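Local coordinates for CEL44C (Paenibacillus polymyxa, PDB 2YIH), which hydrolyses the beta-1,4-glucan backbone of xyloglucan and probably of cellulose as an endo-acting enzyme, this chain being its glycoside hydrolase family 44 catalytic part, at residues V435-T440 with L447-M452; G36-A41 with A404-R409; D457-A462 with V505-A510. The protein carries 8 engineered substitutions. All coordinates share one frame; numbering follows the deposited sequence. Where two conformers were deposited one is given.

Contact 1 of 3, residues V435-T440 with L447-M452; sequences VHASVT and LHLVVM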
ATOM      1  N   VAL A 435     -16.081 -12.153  -6.160  1.00  9.27           N
ATOM      2  CA  VAL A 435     -16.909 -12.120  -4.964  1.00  9.61           C
ATOM      3  C   VAL A 435     -16.049 -12.401  -3.718  1.00  9.46           C
ATOM      4  O   VAL A 435     -15.119 -13.221  -3.745  1.00 10.37           O
ATOM      5  CB  VAL A 435     -18.059 -13.181  -5.063  1.00  9.64           C
ATOM      6  CG1 VAL A 435     -17.454 -14.572  -5.309  1.00 10.05           C
ATOM      7  CG2 VAL A 435     -18.940 -13.127  -3.791  1.00  9.64           C
ATOM      8  N   HIS A 436     -16.316 -11.637  -2.679  1.00  8.87           N
ATOM      9  CA  HIS A 436     -15.584 -11.743  -1.419  1.00  8.75           C
ATOM     10  C   HIS A 436     -16.558 -11.725  -0.267  1.00  8.91           C
ATOM     11  O   HIS A 436     -17.485 -10.921  -0.252  1.00  9.14           O
ATOM     12  CB  HIS A 436     -14.657 -10.546  -1.316  1.00  8.54           C
ATOM     13  CG  HIS A 436     -13.696 -10.457  -2.462  1.00  8.56           C
ATOM     14  ND1 HIS A 436     -12.656 -11.345  -2.633  1.00  8.25           N
ATOM     15  CD2 HIS A 436     -13.637  -9.594  -3.504  1.00  8.47           C
ATOM     16  CE1 HIS A 436     -12.008 -11.043  -3.745  1.00  8.95           C
ATOM     17  NE2 HIS A 436     -12.583  -9.979  -4.291  1.00  8.43           N
ATOM     18  N   ALA A 437     -16.336 -12.599   0.716  1.00  8.79           N
ATOM     19  CA  ALA A 437     -17.275 -12.735   1.816  1.00  8.95           C
ATOM     20  C   ALA A 437     -16.578 -12.556   3.144  1.00  9.21           C
ATOM     21  O   ALA A 437     -15.390 -12.827   3.274  1.00 10.39           O
ATOM     22  CB  ALA A 437     -17.964 -14.145   1.772  1.00  8.84           C
ATOM     23  N   SER A 438     -17.332 -12.124   4.146  1.00 10.23           N
ATOM     24  CA  SER A 438     -16.737 -11.946   5.477  1.00 10.45           C
ATOM     25  C   SER A 438     -17.806 -11.971   6.547  1.00 11.22           C
ATOM     26  O   SER A 438     -18.973 -11.698   6.265  1.00 10.85           O
ATOM     27  CB  SER A 438     -15.978 -10.607   5.560  1.00 11.13           C
ATOM     28  OG  SER A 438     -16.851  -9.524   5.308  1.00 11.25           O
ATOM     29  N   VAL A 439     -17.378 -12.296   7.773  1.00 11.76           N
ATOM     30  CA  VAL A 439     -18.169 -12.086   8.984  1.00 12.20           C
ATOM     31  C   VAL A 439     -17.298 -11.344  10.016  1.00 13.18           C
ATOM     32  O   VAL A 439     -16.104 -11.160   9.790  1.00 12.95           O
ATOM     33  CB  VAL A 439     -18.627 -13.429   9.581  1.00 12.22           C
ATOM     34  CG1 VAL A 439     -19.539 -14.158   8.582  1.00 12.44           C
ATOM     35  CG2 VAL A 439     -17.414 -14.298   9.993  1.00 11.75           C
ATOM     36  N   THR A 440     -17.850 -11.011  11.178  1.00 15.05           N
ATOM     37  CA  THR A 440     -17.031 -10.436  12.258  1.00 15.67           C
ATOM     38  C   THR A 440     -17.163 -11.303  13.507  1.00 17.15           C
ATOM     39  O   THR A 440     -18.271 -11.715  13.842  1.00 15.80           O
ATOM     40  CB  THR A 440     -17.399  -8.946  12.546  1.00 17.42           C
ATOM     41  OG1 THR A 440     -16.897  -8.122  11.485  1.00 16.96           O
ATOM     42  CG2 THR A 440     -16.770  -8.450  13.875  1.00 16.67           C
ATOM     43  N   LEU A 447     -23.814 -11.444   7.669  1.00 13.87           N
ATOM     44  CA  LEU A 447     -22.859 -11.925   6.660  1.00 12.94           C
ATOM     45  C   LEU A 447     -22.689 -10.861   5.571  1.00 13.17           C
ATOM     46  O   LEU A 447     -23.669 -10.335   5.065  1.00 13.57           O
ATOM     47  CB  LEU A 447     -23.312 -13.275   6.041  1.00 13.44           C
ATOM     48  CG  LEU A 447     -22.654 -13.799   4.757  1.00 12.96           C
ATOM     49  CD1 LEU A 447     -21.174 -14.156   5.044  1.00 13.08           C
ATOM     50  CD2 LEU A 447     -23.369 -15.051   4.246  1.00 13.48           C
ATOM     51  N   HIS A 448     -21.439 -10.572   5.200  1.00 12.13           N
ATOM     52  CA  HIS A 448     -21.136  -9.484   4.260  1.00 11.66           C
ATOM     53  C   HIS A 448     -20.644 -10.107   2.965  1.00 12.13           C
ATOM     54  O   HIS A 448     -19.710 -10.932   2.980  1.00 12.12           O
ATOM     55  CB  HIS A 448     -20.043  -8.598   4.854  1.00 11.31           C
ATOM     56  CG  HIS A 448     -20.537  -7.670   5.916  1.00 11.67           C
ATOM     57  ND1 HIS A 448     -20.605  -8.016   7.251  1.00 12.67           N
ATOM     58  CD2 HIS A 448     -20.975  -6.394   5.830  1.00 10.48           C
ATOM     59  CE1 HIS A 448     -21.119  -7.010   7.932  1.00 11.50           C
ATOM     60  NE2 HIS A 448     -21.359  -6.016   7.092  1.00 12.75           N
ATOM     61  N   LEU A 449     -21.211  -9.676   1.834  1.00 11.55           N
ATOM     62  CA  LEU A 449     -20.772 -10.173   0.532  1.00 12.15           C
ATOM     63  C   LEU A 449     -20.513  -8.986  -0.363  1.00 12.20           C
ATOM     64  O   LEU A 449     -21.387  -8.127  -0.507  1.00 14.15           O
ATOM     65  CB  LEU A 449     -21.852 -11.021  -0.144  1.00 13.34           C
ATOM     66  CG  LEU A 449     -22.480 -12.138   0.669  1.00 13.64           C
ATOM     67  CD1 LEU A 449     -23.541 -12.816  -0.225  1.00 15.20           C
ATOM     68  CD2 LEU A 449     -21.441 -13.161   1.162  1.00 14.37           C
ATOM     69  N   VAL A 450     -19.322  -8.912  -0.941  1.00 10.91           N
ATOM     70  CA  VAL A 450     -19.062  -7.896  -1.994  1.00 10.47           C
ATOM     71  C   VAL A 450     -18.970  -8.653  -3.310  1.00 10.62           C
ATOM     72  O   VAL A 450     -18.207  -9.623  -3.437  1.00 10.57           O
ATOM     73  CB  VAL A 450     -17.770  -7.064  -1.694  1.00 10.48           C
ATOM     74  CG1 VAL A 450     -17.353  -6.231  -2.954  1.00 10.46           C
ATOM     75  CG2 VAL A 450     -18.006  -6.131  -0.536  1.00 10.65           C
ATOM     76  N   VAL A 451     -19.848  -8.305  -4.246  1.00 10.10           N
ATOM     77  CA  VAL A 451     -19.914  -8.991  -5.533  1.00 10.69           C
ATOM     78  C   VAL A 451     -19.860  -7.974  -6.685  1.00 10.80           C
ATOM     79  O   VAL A 451     -20.350  -6.830  -6.570  1.00 10.60           O
ATOM     80  CB  VAL A 451     -21.174  -9.901  -5.624  1.00 11.48           C
ATOM     81  CG1 VAL A 451     -22.483  -9.086  -5.512  1.00 11.99           C
ATOM     82  CG2 VAL A 451     -21.137 -10.759  -6.905  1.00 11.35           C
ATOM     83  N   MET A 452     -19.225  -8.352  -7.774  1.00 10.54           N
ATOM     84  CA  MET A 452     -19.132  -7.423  -8.898  1.00 10.45           C
ATOM     85  C   MET A 452     -19.262  -8.110 -10.237  1.00 10.55           C
ATOM     86  O   MET A 452     -18.842  -9.258 -10.391  1.00 11.01           O
ATOM     87  CB  MET A 452     -17.831  -6.616  -8.824  1.00 10.84           C
ATOM     88  CG  MET A 452     -16.555  -7.450  -9.033  1.00 10.59           C
ATOM     89  SD  MET A 452     -15.170  -6.888  -8.017  1.00 10.59           S
ATOM     90  CE  MET A 452     -15.716  -7.519  -6.404  1.00 11.33           C
TER
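Strands 433-439 and 446-453 form an antiparallel beta hairpin within the beta domain that packs beside the catalytic barrel, and residues 435-439 and 447-452 are its paired arms; the axes of the two segments approach to 4.7 Å and run antiparallel at 170°. His436 pairs with Val450 and Ser438 with His448 as hydrogen-bonded pairs; Val435-Val451 and Ala437-Leu449 are the non-hydrogen-bonded ones between and beyond them. Val450 N gives a nearly straight bond to His436 O at 2.8 Å, while in the neighbouring pair the bond from Ser438 N to His448 O is more bent, 149° at the hydrogen. His448 O also receives a CA-H...O contact from Ala437 CA at 3.2 Å, so it is approached by two donors. One face of the pair carries Val435, Ala437, Leu449 and Val451. Here the methyl CD2 of Leu449 reaches across to Ala437 CB at 3.7 Å. At the end of the ladder Leu447 CD1 lies against Val439 CG1, 3.9 Å away. The other face carries His436, Ser438, His448 and Val450 and is turned toward helix 367-382 and the loop of Phe418. Ser438 OG sits between its own backbone N and carbonyl carbon (chi1 60°), which lays it 3.4 Å from His448 CB; it accepts a hydrogen bond from Gly419 N. The bent chain of Met452 brings CE obliquely to His436 CD2 at 4.1 Å. The imidazole of His436 is itself bonded at both nitrogens, NE2 to Asp375 OD1 and ND1 to Lys382 NZ of that helix. The ladder thus satisfies backbone polar groups in a buried setting, and the two bonded imidazole nitrogens are likely to hold the His436 ring against rotation where hairpin and helix meet.

Contact 2 of 3, residues G36-A41 with A404-R409; sequences GDENMA and AYKLYR. With SO4 (sulfate ion), chain E.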
ATOM      1  N   GLY A  36     -12.031  11.676   2.252  1.00 13.08           N
ATOM      2  CA  GLY A  36     -12.042  11.840   3.701  1.00 13.71           C
ATOM      3  C   GLY A  36     -13.126  11.040   4.381  1.00 14.01           C
ATOM      4  O   GLY A  36     -13.192  11.002   5.613  1.00 15.48           O
ATOM      5  N   ASP A  37     -13.995  10.407   3.600  1.00 12.76           N
ATOM      6  CA  ASP A  37     -15.033   9.577   4.177  1.00 12.63           C
ATOM      7  C   ASP A  37     -14.876   8.107   3.787  1.00 11.24           C
ATOM      8  O   ASP A  37     -15.833   7.315   3.799  1.00 11.82           O
ATOM      9  CB  ASP A  37     -16.430  10.112   3.867  1.00 13.49           C
ATOM     10  CG  ASP A  37     -16.725  10.205   2.382  1.00 14.59           C
ATOM     11  OD1 ASP A  37     -15.847  10.005   1.515  1.00 14.35           O
ATOM     12  OD2 ASP A  37     -17.907  10.438   2.069  1.00 17.22           O
ATOM     13  N   GLU A  38     -13.635   7.710   3.508  1.00 10.25           N
ATOM     14  CA  GLU A  38     -13.393   6.321   3.123  1.00  9.28           C
ATOM     15  C   GLU A  38     -13.207   5.440   4.355  1.00  8.91           C
ATOM     16  O   GLU A  38     -13.089   4.225   4.212  1.00  8.66           O
ATOM     17  CB  GLU A  38     -12.115   6.247   2.270  1.00  9.27           C
ATOM     18  CG  GLU A  38     -12.211   6.848   0.832  1.00  9.02           C
ATOM     19  CD  GLU A  38     -12.029   8.338   0.796  1.00  9.13           C
ATOM     20  OE1 GLU A  38     -11.565   8.939   1.797  1.00  9.66           O
ATOM     21  OE2 GLU A  38     -12.381   8.911  -0.230  1.00  9.14           O
ATOM     22  N   ASN A  39     -13.056   6.053   5.534  1.00  9.13           N
ATOM     23  CA  ASN A  39     -12.826   5.292   6.791  1.00  9.09           C
ATOM     24  C   ASN A  39     -11.612   4.345   6.676  1.00  8.99           C
ATOM     25  O   ASN A  39     -11.708   3.124   6.864  1.00  8.95           O
ATOM     26  CB  ASN A  39     -14.103   4.524   7.160  1.00  9.77           C
ATOM     27  CG  ASN A  39     -14.011   3.847   8.530  1.00 10.38           C
ATOM     28  OD1 ASN A  39     -13.313   4.338   9.432  1.00 11.04           O
ATOM     29  ND2 ASN A  39     -14.689   2.707   8.677  1.00 10.74           N
ATOM     30  N   MET A  40     -10.503   4.916   6.212  1.00  8.96           N
ATOM     31  CA  MET A  40      -9.225   4.215   6.117  1.00  8.72           C
ATOM     32  C   MET A  40      -8.783   3.752   7.510  1.00  8.40           C
ATOM     33  O   MET A  40      -9.118   4.387   8.498  1.00  8.28           O
ATOM     34  CB  MET A  40      -8.157   5.185   5.564  1.00  8.98           C
ATOM     35  CG  MET A  40      -8.438   5.596   4.113  1.00  9.21           C
ATOM     36  SD  MET A  40      -8.099   4.255   2.941  1.00  9.88           S
ATOM     37  CE  MET A  40      -8.603   5.099   1.433  1.00  9.24           C
ATOM     38  N   ALA A  41      -7.964   2.703   7.555  1.00  7.86           N
ATOM     39  CA  ALA A  41      -7.333   2.235   8.799  1.00  7.66           C
ATOM     40  C   ALA A  41      -5.824   2.463   8.824  1.00  7.82           C
ATOM     41  O   ALA A  41      -5.169   2.266   9.858  1.00  8.18           O
ATOM     42  CB  ALA A  41      -7.679   0.681   9.067  1.00  7.78           C
ATOM     43  N   ALA A 404     -14.734   2.444  -4.243  1.00  8.13           N
ATOM     44  CA  ALA A 404     -14.327   1.077  -3.860  1.00  7.95           C
ATOM     45  C   ALA A 404     -14.027   1.013  -2.371  1.00  7.84           C
ATOM     46  O   ALA A 404     -14.492   0.080  -1.689  1.00  7.62           O
ATOM     47  CB  ALA A 404     -13.110   0.611  -4.687  1.00  7.91           C
ATOM     48  N   TYR A 405     -13.259   1.979  -1.852  1.00  7.80           N
ATOM     49  CA  TYR A 405     -13.002   1.980  -0.400  1.00  7.83           C
ATOM     50  C   TYR A 405     -14.299   2.114   0.388  1.00  8.01           C
ATOM     51  O   TYR A 405     -14.484   1.432   1.388  1.00  7.48           O
ATOM     52  CB  TYR A 405     -12.009   3.080   0.046  1.00  7.82           C
ATOM     53  CG  TYR A 405     -10.575   2.725  -0.295  1.00  7.96           C
ATOM     54  CD1 TYR A 405      -9.827   1.861   0.529  1.00  8.17           C
ATOM     55  CD2 TYR A 405      -9.986   3.228  -1.452  1.00  7.90           C
ATOM     56  CE1 TYR A 405      -8.509   1.493   0.184  1.00  7.89           C
ATOM     57  CE2 TYR A 405      -8.668   2.893  -1.793  1.00  7.81           C
ATOM     58  CZ  TYR A 405      -7.944   2.013  -0.969  1.00  8.19           C
ATOM     59  OH  TYR A 405      -6.682   1.602  -1.320  1.00  7.76           O
ATOM     60  N   LYS A 406     -15.144   3.051  -0.017  1.00  8.19           N
ATOM     61  CA  LYS A 406     -16.388   3.288   0.724  1.00  8.59           C
ATOM     62  C   LYS A 406     -17.266   2.041   0.664  1.00  8.58           C
ATOM     63  O   LYS A 406     -17.945   1.743   1.630  1.00  8.27           O
ATOM     64  CB  LYS A 406     -17.136   4.511   0.171  1.00  9.30           C
ATOM     65  CG  LYS A 406     -16.385   5.783   0.532  1.00  9.56           C
ATOM     66  CD  LYS A 406     -16.808   7.016  -0.294  1.00 10.73           C
ATOM     67  CE  LYS A 406     -18.228   7.418   0.021  1.00 11.34           C
ATOM     68  NZ  LYS A 406     -18.744   8.391  -1.008  1.00 11.99           N
ATOM     69  N   LEU A 407     -17.251   1.310  -0.452  1.00  8.43           N
ATOM     70  CA  LEU A 407     -18.071   0.096  -0.515  1.00  8.71           C
ATOM     71  C   LEU A 407     -17.669  -0.921   0.572  1.00  8.92           C
ATOM     72  O   LEU A 407     -18.548  -1.622   1.150  1.00  8.84           O
ATOM     73  CB  LEU A 407     -18.070  -0.529  -1.921  1.00  8.66           C
ATOM     74  CG  LEU A 407     -19.138  -1.614  -2.129  1.00  8.76           C
ATOM     75  CD1 LEU A 407     -20.509  -0.985  -2.231  1.00  8.69           C
ATOM     76  CD2 LEU A 407     -18.826  -2.389  -3.423  1.00  8.75           C
ATOM     77  N   TYR A 408     -16.365  -0.978   0.874  1.00  8.64           N
ATOM     78  CA  TYR A 408     -15.861  -1.838   1.960  1.00  8.70           C
ATOM     79  C   TYR A 408     -15.965  -1.222   3.358  1.00  8.72           C
ATOM     80  O   TYR A 408     -16.084  -1.966   4.348  1.00  9.60           O
ATOM     81  CB  TYR A 408     -14.378  -2.212   1.705  1.00  8.55           C
ATOM     82  CG  TYR A 408     -14.223  -3.384   0.758  1.00  8.74           C
ATOM     83  CD1 TYR A 408     -14.359  -3.218  -0.616  1.00  8.64           C
ATOM     84  CD2 TYR A 408     -14.064  -4.678   1.248  1.00  9.18           C
ATOM     85  CE1 TYR A 408     -14.266  -4.276  -1.477  1.00  8.68           C
ATOM     86  CE2 TYR A 408     -13.932  -5.771   0.369  1.00  8.95           C
ATOM     87  CZ  TYR A 408     -14.074  -5.569  -0.976  1.00  8.96           C
ATOM     88  OH  TYR A 408     -13.954  -6.617  -1.879  1.00  8.85           O
ATOM     89  N   ARG A 409     -15.846   0.119   3.461  1.00  8.48           N
ATOM     90  CA  ARG A 409     -15.536   0.721   4.752  1.00  8.46           C
ATOM     91  C   ARG A 409     -16.500   1.817   5.195  1.00  8.44           C
ATOM     92  O   ARG A 409     -16.450   2.255   6.332  1.00  8.26           O
ATOM     93  CB  ARG A 409     -14.090   1.237   4.780  1.00  9.18           C
ATOM     94  CG  ARG A 409     -13.058   0.137   4.590  1.00  9.35           C
ATOM     95  CD  ARG A 409     -12.803  -0.631   5.898  1.00  9.19           C
ATOM     96  NE  ARG A 409     -12.229   0.270   6.899  1.00 10.05           N
ATOM     97  CZ  ARG A 409     -11.960  -0.068   8.154  1.00 10.49           C
ATOM     98  NH1 ARG A 409     -12.175  -1.333   8.562  1.00 11.01           N
ATOM     99  NH2 ARG A 409     -11.455   0.849   8.994  1.00 10.83           N
TER
HETATM  100  S   SO4 E1522     -11.099  -1.281  12.079  0.80 32.66           S
HETATM  101  O1  SO4 E1522     -12.139  -1.091  13.091  0.80 34.61           O
HETATM  102  O2  SO4 E1522     -11.613  -2.205  11.076  0.80 28.52           O
HETATM  103  O3  SO4 E1522     -10.745   0.026  11.511  0.80 31.92           O
HETATM  104  O4  SO4 E1522      -9.919  -1.820  12.758  0.80 32.07           O
HETATM  105  O   HOH W   1     -20.356  10.319   0.738  1.00 24.59           O
HETATM  106  O   HOH W   2     -16.966  10.735  -0.800  1.00 26.73           O
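Asn39 O is gripped side-on by two nitrogens of Arg409: NE at 2.9 Å, nearly in line with the carbonyl, and NH2 at 3.1 Å from above the carbonyl plane. The oxygen lies in the guanidinium plane. In return Asn39 ND2 donates to Arg409 O at 3.0 Å, because CG stands anti to the backbone N (chi1 -173°) and carries the amide over one guanidinium face, the two planes 18° apart. The other edge of the guanidinium holds a sulfate, probably from the crystallisation liquor, through NH1 to O2 and NH2 to O3. Met40 doubles back, bent at chi2, and sets its methyl CE 3.5 Å from the centroid of the Tyr405 ring, 10° off the normal; with SD also over that face, this is both a CH-pi and a Met-aromatic contact. Next to Tyr405, Lys406 forms a long salt bridge with Asp37 of the loop, OD2 to NZ 3.8 Å, bridged by two waters that each donate to the carboxylate and accept from NZ. A leucine in place of Arg409 would probably leave Asn39 O without both its donors and the loop less firmly tied to the helix end. Loop 36-41, which leads into barrel strand 42-45, is therefore fastened to helix 399-409 by hydrogen bonds to a backbone carbonyl on each side, Asn39 O and Arg409 O, with the charged pair linked largely through water.

Contact 3 of 3, residues D457-A462 with V505-A510; sequences DSAFDA and VPPLTA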
ATOM      1  N   ASP A 457     -21.106  -5.595 -20.992  1.00 20.10           N
ATOM      2  CA  ASP A 457     -22.296  -5.759 -21.855  0.50 21.81           C
ATOM      3  C   ASP A 457     -23.457  -6.532 -21.209  1.00 22.12           C
ATOM      4  O   ASP A 457     -24.629  -6.357 -21.575  1.00 23.79           O
ATOM      5  CB  ASP A 457     -21.917  -6.526 -23.122  0.50 21.78           C
ATOM      6  CG  ASP A 457     -20.794  -5.877 -23.889  0.50 22.72           C
ATOM      7  OD1 ASP A 457     -20.886  -4.668 -24.150  0.50 24.17           O
ATOM      8  OD2 ASP A 457     -19.837  -6.591 -24.271  0.50 24.00           O
ATOM      9  N   SER A 458     -23.116  -7.496 -20.358  1.00 21.09           N
ATOM     10  CA  SER A 458     -24.117  -8.497 -19.971  1.00 20.64           C
ATOM     11  C   SER A 458     -24.344  -8.602 -18.464  1.00 19.95           C
ATOM     12  O   SER A 458     -23.412  -8.911 -17.731  1.00 18.77           O
ATOM     13  CB  SER A 458     -23.737  -9.871 -20.542  1.00 23.33           C
ATOM     14  OG  SER A 458     -23.453  -9.787 -21.944  1.00 26.29           O
ATOM     15  N   ALA A 459     -25.596  -8.434 -18.029  1.00 17.79           N
ATOM     16  CA  ALA A 459     -25.978  -8.709 -16.641  1.00 17.94           C
ATOM     17  C   ALA A 459     -25.839 -10.199 -16.401  1.00 16.88           C
ATOM     18  O   ALA A 459     -25.837 -10.987 -17.352  1.00 17.48           O
ATOM     19  CB  ALA A 459     -27.415  -8.281 -16.381  1.00 17.79           C
ATOM     20  N   PHE A 460     -25.760 -10.593 -15.134  1.00 16.23           N
ATOM     21  CA  PHE A 460     -26.007 -11.987 -14.772  1.00 16.20           C
ATOM     22  C   PHE A 460     -26.917 -12.072 -13.557  1.00 16.69           C
ATOM     23  O   PHE A 460     -26.948 -11.168 -12.716  1.00 15.44           O
ATOM     24  CB  PHE A 460     -24.707 -12.787 -14.549  1.00 15.47           C
ATOM     25  CG  PHE A 460     -23.754 -12.180 -13.535  1.00 15.96           C
ATOM     26  CD1 PHE A 460     -23.996 -12.292 -12.162  1.00 15.24           C
ATOM     27  CD2 PHE A 460     -22.557 -11.621 -13.957  1.00 15.60           C
ATOM     28  CE1 PHE A 460     -23.099 -11.749 -11.223  1.00 15.55           C
ATOM     29  CE2 PHE A 460     -21.640 -11.124 -13.033  1.00 15.33           C
ATOM     30  CZ  PHE A 460     -21.900 -11.184 -11.680  1.00 15.99           C
ATOM     31  N   ASP A 461     -27.593 -13.206 -13.407  1.00 17.86           N
ATOM     32  CA  ASP A 461     -28.313 -13.480 -12.169  1.00 18.31           C
ATOM     33  C   ASP A 461     -27.359 -14.303 -11.307  1.00 18.23           C
ATOM     34  O   ASP A 461     -26.944 -15.382 -11.711  1.00 17.92           O
ATOM     35  CB  ASP A 461     -29.582 -14.307 -12.452  1.00 20.25           C
ATOM     36  CG  ASP A 461     -30.725 -13.471 -13.016  1.00 22.96           C
ATOM     37  OD1 ASP A 461     -30.622 -12.221 -13.092  1.00 24.11           O
ATOM     38  OD2 ASP A 461     -31.735 -14.079 -13.439  1.00 24.73           O
ATOM     39  N   ALA A 462     -26.981 -13.779 -10.142  1.00 17.74           N
ATOM     40  CA  ALA A 462     -26.115 -14.524  -9.228  1.00 17.98           C
ATOM     41  C   ALA A 462     -27.001 -15.333  -8.304  1.00 18.08           C
ATOM     42  O   ALA A 462     -27.808 -14.767  -7.573  1.00 18.71           O
ATOM     43  CB  ALA A 462     -25.235 -13.556  -8.408  1.00 17.25           C
ATOM     44  N   VAL A 505     -27.004  -8.855 -11.047  1.00 13.00           N
ATOM     45  CA  VAL A 505     -25.922  -7.855 -11.073  1.00 12.86           C
ATOM     46  C   VAL A 505     -25.775  -7.326 -12.501  1.00 12.40           C
ATOM     47  O   VAL A 505     -25.356  -8.029 -13.394  1.00 13.21           O
ATOM     48  CB  VAL A 505     -24.592  -8.463 -10.581  1.00 12.48           C
ATOM     49  CG1 VAL A 505     -23.539  -7.345 -10.390  1.00 13.01           C
ATOM     50  CG2 VAL A 505     -24.823  -9.235  -9.247  1.00 12.30           C
ATOM     51  N   PRO A 506     -26.147  -6.066 -12.725  1.00 13.12           N
ATOM     52  CA  PRO A 506     -26.003  -5.481 -14.063  1.00 13.64           C
ATOM     53  C   PRO A 506     -24.531  -5.378 -14.455  1.00 13.46           C
ATOM     54  O   PRO A 506     -23.660  -5.508 -13.580  1.00 12.24           O
ATOM     55  CB  PRO A 506     -26.584  -4.058 -13.884  1.00 13.30           C
ATOM     56  CG  PRO A 506     -27.474  -4.167 -12.745  1.00 14.07           C
ATOM     57  CD  PRO A 506     -26.795  -5.140 -11.796  1.00 13.15           C
ATOM     58  N   PRO A 507     -24.243  -5.117 -15.736  1.00 13.67           N
ATOM     59  CA  PRO A 507     -22.853  -4.948 -16.148  1.00 13.39           C
ATOM     60  C   PRO A 507     -22.202  -3.804 -15.352  1.00 12.73           C
ATOM     61  O   PRO A 507     -22.881  -2.841 -14.960  1.00 12.96           O
ATOM     62  CB  PRO A 507     -22.987  -4.499 -17.615  1.00 14.81           C
ATOM     63  CG  PRO A 507     -24.363  -4.924 -18.023  1.00 15.20           C
ATOM     64  CD  PRO A 507     -25.179  -4.766 -16.826  1.00 14.60           C
ATOM     65  N   LEU A 508     -20.888  -3.902 -15.155  1.00 12.04           N
ATOM     66  CA  LEU A 508     -20.119  -2.803 -14.546  1.00 11.27           C
ATOM     67  C   LEU A 508     -20.781  -2.297 -13.267  1.00 10.75           C
ATOM     68  O   LEU A 508     -20.958  -1.099 -13.082  1.00 11.88           O
ATOM     69  CB  LEU A 508     -19.942  -1.672 -15.568  1.00 11.13           C
ATOM     70  CG  LEU A 508     -19.248  -2.169 -16.853  1.00 11.72           C
ATOM     71  CD1 LEU A 508     -19.157  -1.084 -17.959  1.00 11.63           C
ATOM     72  CD2 LEU A 508     -17.862  -2.750 -16.575  1.00 11.58           C
ATOM     73  N   THR A 509     -21.119  -3.209 -12.352  1.00 10.24           N
ATOM     74  CA  THR A 509     -21.770  -2.844 -11.070  1.00 10.02           C
ATOM     75  C   THR A 509     -21.098  -3.607  -9.924  1.00  9.76           C
ATOM     76  O   THR A 509     -20.704  -4.762 -10.107  1.00  9.79           O
ATOM     77  CB  THR A 509     -23.258  -3.228 -11.087  1.00 10.27           C
ATOM     78  OG1 THR A 509     -23.881  -2.563 -12.189  1.00 10.85           O
ATOM     79  CG2 THR A 509     -23.975  -2.852  -9.820  1.00 10.71           C
ATOM     80  N   ALA A 510     -20.917  -2.937  -8.788  1.00  9.11           N
ATOM     81  CA  ALA A 510     -20.416  -3.610  -7.582  1.00  9.75           C
ATOM     82  C   ALA A 510     -21.433  -3.404  -6.480  1.00 10.07           C
ATOM     83  O   ALA A 510     -21.905  -2.287  -6.298  1.00 10.62           O
ATOM     84  CB  ALA A 510     -19.075  -3.016  -7.172  1.00  9.92           C
TER
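Phe460 and Val505 form an antiparallel hydrogen-bonded pair: Val505 N meets Phe460 O at 2.9 Å, nearly in line with the carbonyl, whereas Phe460 N reaches Val505 O at 3.1 Å, tilted 29° from the carbonyl plane. The two side chains lie side by side, pointing the same way. Phe460 CG stands between its backbone N and carbonyl carbon (chi1 55°), which swings the ring back along the pair until CE1 is 3.6 Å from Val505 CG2. Ala462 CB adds a looser touch to the same methyl. Strand 460-467 is here paired with the end of strand 500-505, an outermost strand of the mixed sheet of the beta domain, and Phe460 also packs on Ile10 of strand 9-22, the neighbour on its other flank. Beyond Val505 the chain turns through Pro506 and Pro507, and Leu508 with Thr509 forms a G1 beta bulge opposite Asn453, where the chain enters its pairing with strand 446-453. Pro507 directs its ring at the incoming loop: CG lies 3.7 Å from Ser458 N, and CD 4.2 Å from Ala459 CB. Val505 O, besides Phe460 N, takes a hydrogen bond from Asn453 ND2, which also reaches Ser458 O.

Overall arrangement
Contact 2 belongs to the parallel eight-stranded barrel, joining the loop before strand 42-45 to helix 399-409, whereas contacts 1 and 3 lie in the mixed sheet of the beta domain. Contact 2 closes before contact 1 opens, and contact 1 before contact 3. Contacts 1 and 2, centres about 15 Å apart, touch where Tyr408 and Leu407 pack on His436 and Val450. Between the centres of contacts 1 and 3 lie about 17 Å; there Met452 packs on Thr509, Ala510 and Phe460, and strands 446-453 and 509-516 are neighbours. Contacts 2 and 3, about 23 Å between centres, touch through Leu407 and Ala510. Helix 399-409 thus joins barrel and sheet away from the glycan pocket.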